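Local atomic coordinates of EIAV protease (Equine infectious anemia virus, PDB entry 1FMB), a protein that is a dimeric retroviral aspartic protease that probably cleaves the viral polyproteins into their mature proteins. Residues V13-D17 against T18-V22; T88-G91 against R92-Q96. The protein carries 1 engineered substitution. All coordinates share one frame; numbering follows the deposited sequence.

Overall arrangement
From the N terminus, the chain runs out along strand 10-15 and returns along strand 18-24, and contact 1 closes the tight turn between them. After the flap hairpin, which runs on into strand 58-71, and strand 74-83 it reaches contact 2, where strand 89-90 gives way to helix 92-97. The contacts follow in series, neither nesting nor crossing, with centres about 13 Å apart. Strand 89-90 lies parallel to strand 18-24 in the same sheet, so the contacts touch: Val22 packs on Thr88 and Leu90, Val13 on Leu90. Contact 1 is an outer hairpin whose inner face joins the core beside contact 2, which reaches the inhibitor through Ile89 and the second subunit chiefly through Arg92.

Contact 1: residues V13-D17 against T18-V22; sequences VLIND and TPLNV
The hydroxyl OG1 of Thr18 is gripped twice: it donates to Asn16 O at 3.0 Å, from above the carbonyl plane, and it is hydrogen-bonded to the backbone N of Lys42. With OG1 beside its own backbone N (chi1 -51°), the hydroxyl reaches back over the type I' turn from Ile15 to Thr18. Four backbone bonds close the hairpin: Val13 and Leu20 pair in both directions, as do Ile15 and Thr18. Ile15 N reaches Thr18 O at 2.9 Å, whereas Thr18 N meets Ile15 O from well above the carbonyl plane.

The two faces differ in burial, not in kind. On the buried one, Ile15 and Leu20 cross at about a right angle and meet through their CD1 methyls at 3.8 Å, while Val13 CG2 lies 3.8 Å from Val22 CG1. On the exposed one, Leu14 lays CD2 against the ring of Pro19, 3.7 Å from Pro19 CB. Asn16 turns out of the hairpin, its OD1 accepting from Thr68 N and its ND2 donating to Tyr43 O. Polar groups therefore fasten the turn to neighbouring chain segments, and branched aliphatic side chains seal one face of the hairpin into the core.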
ATOM      1  N   VAL A  13      14.208  -3.941   9.710  1.00  8.69           N
ATOM      2  CA  VAL A  13      13.723  -5.023  10.579  1.00 11.64           C
ATOM      3  C   VAL A  13      14.706  -6.197  10.463  1.00 12.40           C
ATOM      4  O   VAL A  13      15.424  -6.369   9.452  1.00 13.68           O
ATOM      5  CB  VAL A  13      12.327  -5.630  10.347  1.00 13.62           C
ATOM      6  CG1 VAL A  13      11.213  -4.596  10.555  1.00 16.92           C
ATOM      7  CG2 VAL A  13      12.116  -6.264   8.981  1.00  9.80           C
ATOM      8  N   LEU A  14      14.775  -7.088  11.461  1.00 12.11           N
ATOM      9  CA  LEU A  14      15.659  -8.254  11.242  1.00 13.98           C
ATOM     10  C   LEU A  14      14.736  -9.401  10.806  1.00  9.94           C
ATOM     11  O   LEU A  14      13.786  -9.655  11.502  1.00 10.27           O
ATOM     12  CB  LEU A  14      16.405  -8.750  12.520  1.00 18.49           C
ATOM     13  CG  LEU A  14      17.499  -7.732  12.955  1.00 18.42           C
ATOM     14  CD1 LEU A  14      17.989  -7.980  14.376  1.00 22.44           C
ATOM     15  CD2 LEU A  14      18.689  -7.790  12.013  1.00 18.50           C
ATOM     16  N   ILE A  15      14.967 -10.026   9.628  1.00 11.74           N
ATOM     17  CA  ILE A  15      14.163 -11.170   9.263  1.00 10.95           C
ATOM     18  C   ILE A  15      15.160 -12.330   9.273  1.00 11.54           C
ATOM     19  O   ILE A  15      16.196 -12.249   8.561  1.00 10.97           O
ATOM     20  CB  ILE A  15      13.551 -10.957   7.863  1.00 13.59           C
ATOM     21  CG1 ILE A  15      12.665  -9.721   8.007  1.00 13.47           C
ATOM     22  CG2 ILE A  15      12.816 -12.260   7.484  1.00 14.00           C
ATOM     23  CD1 ILE A  15      11.949  -9.109   6.808  1.00 19.62           C
ATOM     24  N   ASN A  16      14.942 -13.375  10.010  1.00 12.80           N
ATOM     25  CA  ASN A  16      15.865 -14.524  10.093  1.00 16.30           C
ATOM     26  C   ASN A  16      17.295 -13.986  10.256  1.00 16.52           C
ATOM     27  O   ASN A  16      18.239 -14.285   9.525  1.00 14.68           O
ATOM     28  CB  ASN A  16      15.826 -15.443   8.865  1.00 12.32           C
ATOM     29  CG  ASN A  16      14.515 -16.217   8.786  1.00 10.23           C
ATOM     30  OD1 ASN A  16      13.656 -16.006   9.658  1.00 15.89           O
ATOM     31  ND2 ASN A  16      14.344 -17.123   7.821  1.00 11.66           N
ATOM     32  N   ASP A  17      17.461 -13.104  11.230  1.00 17.65           N
ATOM     33  CA  ASP A  17      18.743 -12.495  11.564  1.00 20.34           C
ATOM     34  C   ASP A  17      19.455 -11.632  10.548  1.00 18.65           C
ATOM     35  O   ASP A  17      20.663 -11.428  10.598  1.00 19.35           O
ATOM     36  CB  ASP A  17      19.823 -13.600  11.682  1.00 25.78           C
ATOM     37  CG  ASP A  17      19.839 -14.073  13.116  1.00 34.46           C
ATOM     38  OD1 ASP A  17      18.783 -13.919  13.757  1.00 35.75           O
ATOM     39  OD2 ASP A  17      20.924 -14.561  13.502  1.00 47.45           O
ATOM     40  N   THR A  18      18.758 -11.116   9.573  1.00 13.83           N
ATOM     41  CA  THR A  18      19.356 -10.334   8.509  1.00 13.09           C
ATOM     42  C   THR A  18      18.636  -8.999   8.479  1.00 15.66           C
ATOM     43  O   THR A  18      17.407  -9.024   8.352  1.00 14.18           O
ATOM     44  CB  THR A  18      18.901 -11.066   7.218  1.00 13.73           C
ATOM     45  OG1 THR A  18      19.211 -12.487   7.365  1.00 17.17           O
ATOM     46  CG2 THR A  18      19.551 -10.532   5.989  1.00 14.96           C
ATOM     47  N   PRO A  19      19.366  -7.921   8.630  1.00 16.96           N
ATOM     48  CA  PRO A  19      18.779  -6.569   8.599  1.00 14.69           C
ATOM     49  C   PRO A  19      18.296  -6.251   7.184  1.00 13.55           C
ATOM     50  O   PRO A  19      19.052  -6.368   6.185  1.00 13.89           O
ATOM     51  CB  PRO A  19      19.862  -5.690   9.215  1.00 16.29           C
ATOM     52  CG  PRO A  19      21.139  -6.418   8.885  1.00 19.89           C
ATOM     53  CD  PRO A  19      20.813  -7.892   8.831  1.00 18.58           C
ATOM     54  N   LEU A  20      16.979  -5.915   7.071  1.00 11.45           N
ATOM     55  CA  LEU A  20      16.473  -5.593   5.707  1.00  9.55           C
ATOM     56  C   LEU A  20      15.645  -4.310   5.789  1.00 12.10           C
ATOM     57  O   LEU A  20      14.922  -4.184   6.771  1.00 14.14           O
ATOM     58  CB  LEU A  20      15.450  -6.670   5.263  1.00 11.59           C
ATOM     59  CG  LEU A  20      16.049  -8.054   4.901  1.00 15.87           C
ATOM     60  CD1 LEU A  20      14.977  -9.049   4.447  1.00 16.16           C
ATOM     61  CD2 LEU A  20      17.008  -7.863   3.753  1.00 14.97           C
ATOM     62  N   ASN A  21      15.648  -3.455   4.776  1.00 12.47           N
ATOM     63  CA  ASN A  21      14.857  -2.220   4.731  1.00 15.57           C
ATOM     64  C   ASN A  21      13.520  -2.668   4.097  1.00 13.82           C
ATOM     65  O   ASN A  21      13.591  -3.354   3.073  1.00 17.09           O
ATOM     66  CB  ASN A  21      15.386  -1.128   3.815  1.00 27.04           C
ATOM     67  CG  ASN A  21      14.942   0.282   4.208  1.00 41.42           C
ATOM     68  OD1 ASN A  21      15.240   0.876   5.268  1.00 41.71           O
ATOM     69  ND2 ASN A  21      14.193   0.870   3.266  1.00 48.36           N
ATOM     70  N   VAL A  22      12.443  -2.372   4.791  1.00 11.32           N
ATOM     71  CA  VAL A  22      11.114  -2.824   4.354  1.00  8.25           C
ATOM     72  C   VAL A  22      10.106  -1.694   4.235  1.00 11.67           C
ATOM     73  O   VAL A  22      10.304  -0.731   4.962  1.00  9.75           O
ATOM     74  CB  VAL A  22      10.518  -3.860   5.324  1.00 10.93           C
ATOM     75  CG1 VAL A  22      11.506  -5.026   5.470  1.00  8.57           C
ATOM     76  CG2 VAL A  22      10.216  -3.436   6.725  1.00 11.20           C
TER

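Contact 2: residues T88-G91 against R92-Q96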
ATOM      1  N   THR A  88      10.541  -5.271  -0.369  1.00  8.77           N
ATOM      2  CA  THR A  88       9.933  -6.203   0.600  1.00  8.37           C
ATOM      3  C   THR A  88       8.951  -5.328   1.397  1.00  9.74           C
ATOM      4  O   THR A  88       9.247  -4.181   1.724  1.00  9.48           O
ATOM      5  CB  THR A  88      11.031  -6.686   1.556  1.00  8.65           C
ATOM      6  OG1 THR A  88      11.736  -7.713   0.829  1.00 12.61           O
ATOM      7  CG2 THR A  88      10.404  -7.279   2.821  1.00  5.98           C
ATOM      8  N   ILE A  89       7.787  -5.942   1.539  1.00  8.19           N
ATOM      9  CA  ILE A  89       6.626  -5.290   2.177  1.00 10.96           C
ATOM     10  C   ILE A  89       6.105  -5.974   3.406  1.00  8.35           C
ATOM     11  O   ILE A  89       5.864  -7.177   3.491  1.00 10.08           O
ATOM     12  CB  ILE A  89       5.516  -5.347   1.066  1.00 11.35           C
ATOM     13  CG1 ILE A  89       5.945  -4.548  -0.165  1.00 14.96           C
ATOM     14  CG2 ILE A  89       4.116  -4.946   1.565  1.00 15.85           C
ATOM     15  CD1 ILE A  89       4.950  -4.571  -1.287  1.00 15.86           C
ATOM     16  N   LEU A  90       5.940  -5.171   4.456  1.00  7.25           N
ATOM     17  CA  LEU A  90       5.298  -5.607   5.668  1.00  7.76           C
ATOM     18  C   LEU A  90       3.845  -5.059   5.480  1.00 11.60           C
ATOM     19  O   LEU A  90       3.589  -3.838   5.442  1.00 10.97           O
ATOM     20  CB  LEU A  90       5.937  -4.927   6.891  1.00 11.66           C
ATOM     21  CG  LEU A  90       6.816  -5.851   7.723  1.00 23.31           C
ATOM     22  CD1 LEU A  90       7.606  -6.858   6.925  1.00 16.45           C
ATOM     23  CD2 LEU A  90       7.661  -5.054   8.705  1.00 20.70           C
ATOM     24  N   GLY A  91       2.900  -5.992   5.338  1.00  7.80           N
ATOM     25  CA  GLY A  91       1.502  -5.599   5.167  1.00  9.49           C
ATOM     26  C   GLY A  91       0.790  -5.665   6.532  1.00  9.01           C
ATOM     27  O   GLY A  91       1.390  -5.900   7.579  1.00  9.79           O
ATOM     28  N   ARG A  92      -0.535  -5.672   6.457  1.00  5.34           N
ATOM     29  CA  ARG A  92      -1.411  -5.593   7.632  1.00  8.85           C
ATOM     30  C   ARG A  92      -1.270  -6.741   8.609  1.00  8.49           C
ATOM     31  O   ARG A  92      -1.447  -6.515   9.817  1.00 12.37           O
ATOM     32  CB  ARG A  92      -2.878  -5.371   7.179  1.00  5.80           C
ATOM     33  CG  ARG A  92      -3.087  -3.977   6.499  1.00  4.58           C
ATOM     34  CD  ARG A  92      -4.639  -3.778   6.362  1.00  6.15           C
ATOM     35  NE  ARG A  92      -5.275  -4.754   5.496  1.00  8.51           N
ATOM     36  CZ  ARG A  92      -5.921  -5.865   5.824  1.00 11.83           C
ATOM     37  NH1 ARG A  92      -6.140  -6.221   7.120  1.00 10.03           N
ATOM     38  NH2 ARG A  92      -6.452  -6.700   4.922  1.00 13.48           N
ATOM     39  N   ASP A  93      -0.997  -7.938   8.113  1.00 10.40           N
ATOM     40  CA  ASP A  93      -0.844  -9.069   9.015  1.00 13.05           C
ATOM     41  C   ASP A  93       0.288  -8.815   9.976  1.00 13.55           C
ATOM     42  O   ASP A  93       0.055  -8.914  11.177  1.00 13.92           O
ATOM     43  CB  ASP A  93      -0.661 -10.387   8.246  1.00 13.63           C
ATOM     44  CG  ASP A  93       0.544 -10.368   7.309  1.00 17.47           C
ATOM     45  OD1 ASP A  93       1.058  -9.337   6.876  1.00 13.96           O
ATOM     46  OD2 ASP A  93       1.068 -11.443   6.963  1.00 32.14           O
ATOM     47  N   ILE A  94       1.458  -8.357   9.529  1.00 11.91           N
ATOM     48  CA  ILE A  94       2.580  -8.096  10.420  1.00 12.90           C
ATOM     49  C   ILE A  94       2.487  -6.749  11.091  1.00 12.09           C
ATOM     50  O   ILE A  94       2.893  -6.546  12.256  1.00 15.76           O
ATOM     51  CB  ILE A  94       3.904  -8.307   9.628  1.00 10.30           C
ATOM     52  CG1 ILE A  94       4.060  -9.801   9.398  1.00 14.62           C
ATOM     53  CG2 ILE A  94       5.049  -7.873  10.553  1.00 13.29           C
ATOM     54  CD1 ILE A  94       5.304 -10.265   8.676  1.00 20.61           C
ATOM     55  N   LEU A  95       1.939  -5.726  10.426  1.00 10.01           N
ATOM     56  CA  LEU A  95       1.742  -4.432  11.052  1.00 10.95           C
ATOM     57  C   LEU A  95       0.851  -4.537  12.301  1.00 11.41           C
ATOM     58  O   LEU A  95       1.079  -3.833  13.276  1.00 14.13           O
ATOM     59  CB  LEU A  95       1.111  -3.478  10.031  1.00  8.19           C
ATOM     60  CG  LEU A  95       2.061  -2.976   8.949  1.00 10.27           C
ATOM     61  CD1 LEU A  95       1.357  -2.002   8.014  1.00 15.01           C
ATOM     62  CD2 LEU A  95       3.363  -2.367   9.459  1.00 14.11           C
ATOM     63  N   GLN A  96      -0.201  -5.350  12.270  1.00 12.25           N
ATOM     64  CA  GLN A  96      -1.130  -5.574  13.373  1.00 17.46           C
ATOM     65  C   GLN A  96      -0.353  -6.196  14.530  1.00 16.32           C
ATOM     66  O   GLN A  96      -0.443  -5.784  15.713  1.00 17.14           O
ATOM     67  CB  GLN A  96      -2.285  -6.473  12.933  1.00 22.30           C
ATOM     68  CG  GLN A  96      -3.361  -6.683  13.980  1.00 38.04           C
ATOM     69  CD  GLN A  96      -4.509  -7.579  13.533  1.00 41.26           C
ATOM     70  OE1 GLN A  96      -4.589  -7.957  12.368  1.00 33.95           O
ATOM     71  NE2 GLN A  96      -5.397  -7.939  14.458  1.00 41.76           N
TER
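Leu90 and Ile94 meet where strand 89-90 runs into helix 92-97, the strand-to-helix junction of the retropepsin fold. Gly91, at the N-cap, begins Gly91-Arg92-Asp93, the Gly-Arg-Asp/Asn motif of retroviral proteases that opens the C-terminal helix. The side chains of Leu90 and Ile94 slant across one another, Leu90 CG lying 3.9 Å from Ile94 CG2. That methyl stands anti to the Ile94 backbone N (chi1 -72° for the other branch, CG1), which brings it back toward the strand. Leu95 comes alongside the backbone instead: its CG sits 3.3 Å from Gly91 O, and its CD1 is 3.9 Å from Leu90 O. The two leucines meet more loosely, Leu90 CB and Leu95 CD2 being 4.4 Å apart.

Gly91 O, against which Leu95 CG rests, is the acceptor that starts the helix. Leu95 N donates to it in the carbonyl plane at 2.9 Å, nearly straight at 170°. Asp93 turns its carboxylate back to the helix start (chi1 58°). Its OD1 accepts from the hydroxyl of Ser31, which in turn bonds Gly91 N and so ties strand end and helix start to one group.

Arg92 leaves the backbone away from segment 88-91 at its CB. Its NH2 forms a salt bridge with Asp29, a residue of the inhibitor pocket, and its NH1 donates to Leu5 O of the second subunit, so the helix start links pocket and dimer interface. Ile89 touches the inhibitor. Ile94 N splits its weak donation between Gly91 O and Asp93 OD1, the latter at 2.9 Å.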